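PDB 4GQM: CT009 from Chlamydia trachomatis, which is of unknown function but, carrying a helix-turn-helix domain, may bind DNA, and crystallises as a sub-domain-swapped pair of chains. Local coordinates for residues A[26-29]-A[30-33]; A[48-51]-A[52-55]; A[76-79]-A[80-84]. One frame throughout, in Å; residues are numbered along the deposited sequence. Where two conformers were deposited one is given.

Interaction 1: residues A[26-29]-A[30-33]; sequences ALSL and KDVE
Ser28 and Asp31 form a capping box that joins the last residue of the loop after helix 2-24 to the first turn of helix 29-36, within the helix-turn-helix domain. Each residue offers its side chain to the other's backbone NH. Ser28 occupies the N-cap, and its OG accepts from Asp31 N at 2.9 Å. In return, Ser28 N donates to Asp31 OD2, also at 2.9 Å and almost straight (169° at the hydrogen), though it reaches the oxygen from above the carboxylate plane. The serine torsion explains the first bond: with chi1 at 69°, OG lies between the backbone N and the carbonyl carbon and turns back over the opening turn. Serine suits the place because its hydroxyl is short enough to stand in for a missing backbone acceptor; aspartate suits the third position of the helix because its negative charge lies by the N-terminus, where the helix dipole probably stabilises it. Regular helical bonding begins behind the box, with Val32 N bound to Ser28 O at 3.1 Å and Glu33 N to Leu29 O at 2.9 Å. Ahead of Ser28, Ala26 closes helix 2-24 with positive phi, in a Schellman motif. The apolar side chains turn to the neighbours: Leu29 and Val32 pack on Leu43 of helix 40-48 and on Tyr67 of the second subunit, while Glu33 OE2 bonds to Leu40 N where helix 40-48 begins.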
loop_
_atom_site.group_PDB
_atom_site.type_symbol
_atom_site.label_atom_id
_atom_site.label_comp_id
_atom_site.label_asym_id
_atom_site.label_seq_id
_atom_site.Cartn_x
_atom_site.Cartn_y
_atom_site.Cartn_z
ATOM N N ALA A 26 17.956 -10.537 17.266
ATOM C CA ALA A 26 17.043 -10.984 18.312
ATOM C C ALA A 26 15.858 -10.028 18.502
ATOM O O ALA A 26 15.426 -9.748 19.620
ATOM C CB ALA A 26 17.790 -11.234 19.628
ATOM N N LEU A 27 15.318 -9.551 17.394
ATOM C CA LEU A 27 14.150 -8.689 17.398
ATOM C C LEU A 27 12.930 -9.480 16.990
ATOM O O LEU A 27 13.017 -10.362 16.134
ATOM C CB LEU A 27 14.374 -7.565 16.408
ATOM C CG LEU A 27 15.542 -6.638 16.709
ATOM C CD1 LEU A 27 15.705 -5.619 15.564
ATOM C CD2 LEU A 27 15.357 -5.965 18.079
ATOM N N SER A 28 11.779 -9.111 17.555
ATOM C CA SER A 28 10.503 -9.660 17.114
ATOM C C SER A 28 9.979 -8.850 15.933
ATOM O O SER A 28 10.383 -7.723 15.699
ATOM C CB SER A 28 9.478 -9.613 18.251
ATOM O OG SER A 28 9.143 -8.275 18.501
ATOM N N LEU A 29 9.005 -9.401 15.240
ATOM C CA LEU A 29 8.280 -8.635 14.225
ATOM C C LEU A 29 7.625 -7.383 14.814
ATOM O O LEU A 29 7.625 -6.334 14.197
ATOM C CB LEU A 29 7.219 -9.502 13.543
ATOM C CG LEU A 29 7.806 -10.557 12.613
ATOM C CD1 LEU A 29 6.762 -11.590 12.232
ATOM C CD2 LEU A 29 8.415 -9.928 11.412
ATOM N N LYS A 30 7.094 -7.491 16.028
ATOM C CA LYS A 30 6.521 -6.314 16.674
ATOM C C LYS A 30 7.557 -5.236 16.965
ATOM O O LYS A 30 7.262 -4.041 16.861
ATOM C CB LYS A 30 5.742 -6.678 17.922
ATOM C CG LYS A 30 4.444 -7.298 17.568
ATOM C CD LYS A 30 3.671 -7.600 18.802
ATOM C CE LYS A 30 2.282 -8.116 18.477
ATOM N NZ LYS A 30 1.620 -8.520 19.726
ATOM N N ASP A 31 8.793 -5.638 17.283
ATOM C CA ASP A 31 9.871 -4.653 17.454
ATOM C C ASP A 31 10.127 -3.921 16.160
ATOM O O ASP A 31 10.356 -2.710 16.148
ATOM C CB ASP A 31 11.194 -5.298 17.884
ATOM C CG ASP A 31 11.147 -5.917 19.251
ATOM O OD1 ASP A 31 10.470 -5.366 20.151
ATOM O OD2 ASP A 31 11.860 -6.946 19.441
ATOM N N VAL A 32 10.124 -4.654 15.050
ATOM C CA VAL A 32 10.373 -4.030 13.770
ATOM C C VAL A 32 9.238 -3.062 13.446
ATOM O O VAL A 32 9.462 -1.941 12.981
ATOM C CB VAL A 32 10.546 -5.075 12.664
ATOM C CG1 VAL A 32 10.723 -4.402 11.344
ATOM C CG2 VAL A 32 11.742 -5.986 12.972
ATOM N N GLU A 33 8.003 -3.494 13.664
ATOM C CA GLU A 33 6.859 -2.612 13.407
ATOM C C GLU A 33 6.982 -1.309 14.214
ATOM O O GLU A 33 6.700 -0.204 13.718
ATOM C CB GLU A 33 5.579 -3.345 13.799
ATOM C CG GLU A 33 4.323 -2.468 13.698
ATOM C CD GLU A 33 3.089 -3.218 14.107
ATOM O OE1 GLU A 33 3.102 -3.898 15.162
ATOM O OE2 GLU A 33 2.064 -3.102 13.398
#

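Interaction 2: residues A[48-51]-A[52-55]; sequences AGHL and GKLI
With CG anti to the backbone N (chi1 -164°) and its ring turned by a chi2 of -65°, His50 brings ND1 back over the first turn of helix 51-55, whose N-cap it is, within the helix-turn-helix domain. There ND1 accepts from Lys53 N at 3.0 Å, the hydrogen bond lying 22° out of the ring plane. A histidine can cap in this way because an unprotonated ND1 is an acceptor held at about the distance from the backbone where an Asn or Asp oxygen would sit. The ring does a second job. Lys53 runs as an extended chain across it, placing CG over one face, 3.8 Å from the ring centroid in a CH-pi contact, while CD lies against His50 CG. Lysine fits here since its long aliphatic part can pass obliquely over the ring face, with NZ above the far rim. Just before the cap, Gly49 takes positive phi in the Schellman motif that ends helix 40-48, a conformation glycine adopts without strain. The backbone carries on in helical fashion: Leu54 N donates to His50 O at 3.2 Å, and Ile55 N to Leu51 O at 2.9 Å. Apolar residues line the buried side, where Leu51 meets Leu100 and Leu103 of helix 83-104 and, on the second subunit, Ile88; Leu54 packs on Ala45 and Ile46, and Ile55 on Phe92 of the second subunit. Within the turn itself, Leu51 CD1 touches Ile55 CG1 at 3.5 Å.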
loop_
_atom_site.group_PDB
_atom_site.type_symbol
_atom_site.label_atom_id
_atom_site.label_comp_id
_atom_site.label_asym_id
_atom_site.label_seq_id
_atom_site.Cartn_x
_atom_site.Cartn_y
_atom_site.Cartn_z
ATOM N N ALA A 48 7.080 -14.340 4.885
ATOM C CA ALA A 48 6.474 -15.555 4.353
ATOM C C ALA A 48 6.610 -15.656 2.850
ATOM O O ALA A 48 6.294 -16.686 2.271
ATOM C CB ALA A 48 5.005 -15.584 4.708
ATOM N N GLY A 49 7.001 -14.579 2.201
ATOM C CA GLY A 49 7.094 -14.554 0.743
ATOM C C GLY A 49 5.757 -14.725 0.069
ATOM O O GLY A 49 5.635 -15.394 -0.954
ATOM N N HIS A 50 4.719 -14.065 0.614
ATOM C CA HIS A 50 3.358 -14.271 0.137
ATOM C C HIS A 50 2.923 -13.152 -0.808
ATOM O O HIS A 50 2.537 -12.054 -0.370
ATOM C CB HIS A 50 2.416 -14.435 1.318
ATOM C CG HIS A 50 1.110 -15.024 0.927
ATOM N ND1 HIS A 50 0.216 -14.379 0.100
ATOM C CD2 HIS A 50 0.572 -16.226 1.208
ATOM C CE1 HIS A 50 -0.828 -15.159 -0.103
ATOM N NE2 HIS A 50 -0.634 -16.289 0.555
ATOM N N LEU A 51 2.967 -13.406 -2.102
ATOM C CA LEU A 51 2.675 -12.387 -3.106
ATOM C C LEU A 51 1.270 -11.826 -2.962
ATOM O O LEU A 51 1.068 -10.607 -3.035
ATOM C CB LEU A 51 2.854 -12.927 -4.526
ATOM C CG LEU A 51 2.717 -11.907 -5.633
ATOM C CD1 LEU A 51 3.721 -10.791 -5.541
ATOM C CD2 LEU A 51 2.784 -12.575 -7.029
ATOM N N GLY A 52 0.283 -12.689 -2.823
ATOM C CA GLY A 52 -1.091 -12.230 -2.711
ATOM C C GLY A 52 -1.280 -11.292 -1.550
ATOM O O GLY A 52 -1.980 -10.267 -1.681
ATOM N N LYS A 53 -0.732 -11.602 -0.390
ATOM C CA LYS A 53 -0.895 -10.713 0.746
ATOM C C LYS A 53 -0.216 -9.385 0.525
ATOM O O LYS A 53 -0.618 -8.384 1.127
ATOM C CB LYS A 53 -0.398 -11.380 2.043
ATOM C CG LYS A 53 -1.291 -12.471 2.531
ATOM C CD LYS A 53 -0.672 -13.242 3.701
ATOM C CE LYS A 53 -1.535 -14.463 4.002
ATOM N NZ LYS A 53 -1.073 -15.268 5.122
ATOM N N LEU A 54 0.848 -9.362 -0.280
ATOM C CA LEU A 54 1.567 -8.124 -0.570
ATOM C C LEU A 54 0.899 -7.233 -1.602
ATOM O O LEU A 54 0.940 -6.015 -1.484
ATOM C CB LEU A 54 2.983 -8.487 -1.025
ATOM C CG LEU A 54 3.906 -9.101 0.018
ATOM C CD1 LEU A 54 5.185 -9.673 -0.596
ATOM C CD2 LEU A 54 4.244 -8.094 1.094
ATOM N N ILE A 55 0.339 -7.836 -2.646
ATOM C CA ILE A 55 -0.191 -7.122 -3.821
ATOM C C ILE A 55 -1.696 -6.916 -3.827
ATOM O O ILE A 55 -2.189 -6.003 -4.468
ATOM C CB ILE A 55 0.140 -7.911 -5.104
ATOM C CG1 ILE A 55 1.645 -7.962 -5.354
ATOM C CG2 ILE A 55 -0.589 -7.322 -6.321
ATOM C CD1 ILE A 55 2.273 -6.574 -5.579
#

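Interaction 3: residues A[76-79]-A[80-84]; sequences DRLL and KEHPY
Lys80 with Asp76 and Glu81 with Arg77 make two successive i to i+4 salt bridges at the end of helix 75-80, before the chain turns into helix 83-104. The extended Lys80 chain carries NZ to the syn lone pair of Asp76 OD2; their exact separation is doubtful, since Asp76 was modelled in two conformers. Lys80 N bonds to Asp76 O. Glu81 follows, its chi1 of -68° swinging the extended chain back along the helix toward Arg77, which is bent at chi2 and chi3 and meets it side-on: NE comes to OE2 well out of the carboxylate plane, and NH2 donates to OE1 at 3.2 Å. The two planes are 30° apart. Long, charged residues suit these exposed parts of the helix surface, where opposite charges four apart lie about one turn from each other. His82, the N-cap of the next helix, is buried. Its ND1 donates to Leu78 O at 2.8 Å, nearly straight at 170° and with that oxygen in the ring plane, while NE2 bonds to His13 of the second subunit, whose Leu14 packs on Leu78 and Leu79. Pro83 then opens helix 83-104, a place that suits proline because a first-turn nitrogen needs no helical acceptor. Last, Tyr84 N makes a weak hydrogen bond to Glu10 OE2 of the second subunit.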
loop_
_atom_site.group_PDB
_atom_site.type_symbol
_atom_site.label_atom_id
_atom_site.label_comp_id
_atom_site.label_asym_id
_atom_site.label_seq_id
_atom_site.Cartn_x
_atom_site.Cartn_y
_atom_site.Cartn_z
ATOM N N ASP A 76 -17.047 3.003 6.345
ATOM C CA ASP A 76 -17.847 2.285 5.383
ATOM C C ASP A 76 -18.930 3.200 4.812
ATOM O O ASP A 76 -19.120 3.267 3.598
ATOM C CB ASP A 76 -18.454 1.059 6.042
ATOM C CG ASP A 76 -19.257 0.253 5.091
ATOM O OD1 ASP A 76 -18.662 -0.492 4.280
ATOM O OD2 ASP A 76 -20.487 0.402 5.141
ATOM N N ARG A 77 -19.616 3.921 5.690
ATOM C CA ARG A 77 -20.650 4.847 5.264
ATOM C C ARG A 77 -20.039 5.981 4.437
ATOM O O ARG A 77 -20.568 6.381 3.403
ATOM C CB ARG A 77 -21.370 5.442 6.478
ATOM C CG ARG A 77 -22.615 6.198 6.082
ATOM C CD ARG A 77 -22.938 7.364 6.986
ATOM N NE ARG A 77 -22.106 8.478 6.552
ATOM C CZ ARG A 77 -21.340 9.229 7.338
ATOM N NH1 ARG A 77 -21.321 9.028 8.653
ATOM N NH2 ARG A 77 -20.594 10.199 6.796
ATOM N N LEU A 78 -18.913 6.501 4.908
ATOM C CA LEU A 78 -18.274 7.622 4.245
ATOM C C LEU A 78 -17.913 7.248 2.799
ATOM O O LEU A 78 -18.162 8.028 1.854
ATOM C CB LEU A 78 -17.057 8.076 5.066
ATOM C CG LEU A 78 -16.237 9.222 4.501
ATOM C CD1 LEU A 78 -17.088 10.457 4.352
ATOM C CD2 LEU A 78 -15.047 9.498 5.393
ATOM N N LEU A 79 -17.326 6.070 2.600
ATOM C CA LEU A 79 -16.945 5.694 1.255
ATOM C C LEU A 79 -18.182 5.395 0.414
ATOM O O LEU A 79 -18.199 5.716 -0.766
ATOM C CB LEU A 79 -15.911 4.544 1.275
ATOM C CG LEU A 79 -14.533 4.944 1.856
ATOM C CD1 LEU A 79 -13.527 3.821 1.747
ATOM C CD2 LEU A 79 -13.992 6.271 1.271
ATOM N N LYS A 80 -19.240 4.837 1.008
ATOM C CA LYS A 80 -20.491 4.636 0.275
ATOM C C LYS A 80 -21.118 5.949 -0.219
ATOM O O LYS A 80 -21.826 5.960 -1.228
ATOM C CB LYS A 80 -21.489 3.811 1.082
ATOM C CG LYS A 80 -21.068 2.341 1.143
ATOM C CD LYS A 80 -21.877 1.582 2.178
ATOM C CE LYS A 80 -21.530 0.098 2.198
ATOM N NZ LYS A 80 -22.076 -0.578 3.437
ATOM N N GLU A 81 -20.860 7.048 0.476
ATOM C CA GLU A 81 -21.316 8.363 0.033
ATOM C C GLU A 81 -20.463 8.935 -1.104
ATOM O O GLU A 81 -20.747 10.035 -1.607
ATOM C CB GLU A 81 -21.307 9.333 1.213
ATOM C CG GLU A 81 -22.346 8.996 2.260
ATOM C CD GLU A 81 -22.179 9.778 3.548
ATOM O OE1 GLU A 81 -21.225 10.576 3.674
ATOM O OE2 GLU A 81 -23.014 9.581 4.454
ATOM N N HIS A 82 -19.403 8.208 -1.468
ATOM C CA HIS A 82 -18.524 8.579 -2.565
ATOM C C HIS A 82 -18.495 7.390 -3.516
ATOM O O HIS A 82 -17.495 6.678 -3.601
ATOM C CB HIS A 82 -17.135 8.971 -2.034
ATOM C CG HIS A 82 -17.184 10.194 -1.170
ATOM N ND1 HIS A 82 -17.571 10.163 0.152
ATOM C CD2 HIS A 82 -17.002 11.495 -1.481
ATOM C CE1 HIS A 82 -17.579 11.390 0.633
ATOM N NE2 HIS A 82 -17.252 12.214 -0.340
ATOM N N PRO A 83 -19.609 7.154 -4.244
ATOM C CA PRO A 83 -19.692 5.910 -5.027
ATOM C C PRO A 83 -18.696 5.803 -6.160
ATOM O O PRO A 83 -18.330 4.672 -6.532
ATOM C CB PRO A 83 -21.119 5.936 -5.580
ATOM C CG PRO A 83 -21.520 7.394 -5.518
ATOM C CD PRO A 83 -20.888 7.887 -4.248
ATOM N N TYR A 84 -18.241 6.901 -6.727
ATOM C CA TYR A 84 -17.216 6.816 -7.762
ATOM C C TYR A 84 -15.873 6.361 -7.181
ATOM O O TYR A 84 -15.180 5.562 -7.827
ATOM C CB TYR A 84 -17.037 8.102 -8.551
ATOM C CG TYR A 84 -18.240 8.404 -9.478
ATOM C CD1 TYR A 84 -19.413 9.033 -9.002
ATOM C CD2 TYR A 84 -18.203 8.052 -10.804
ATOM C CE1 TYR A 84 -20.489 9.307 -9.862
ATOM C CE2 TYR A 84 -19.279 8.320 -11.641
ATOM C CZ TYR A 84 -20.415 8.924 -11.150
ATOM O OH TYR A 84 -21.470 9.195 -12.017
#

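The three contacts follow one another along the chain, each where one helix gives way to the next: interaction 1 between helix 2-24 and helix 29-36, interaction 2 between helix 40-48 and helix 51-55, and interaction 3 between helix 75-80 and helix 83-104. Interactions 1 and 2 both belong to the helix-turn-helix domain, their centres about 19 Å apart, and helix 40-48 packs against both. Interaction 3 stands apart, its centre about 28 Å from that of interaction 2 and about 36 Å from that of interaction 1, on the opposite side of the chain's centre from the latter. All three touch the second subunit, consistent with a swapped arrangement in which each chain completes the other's packing.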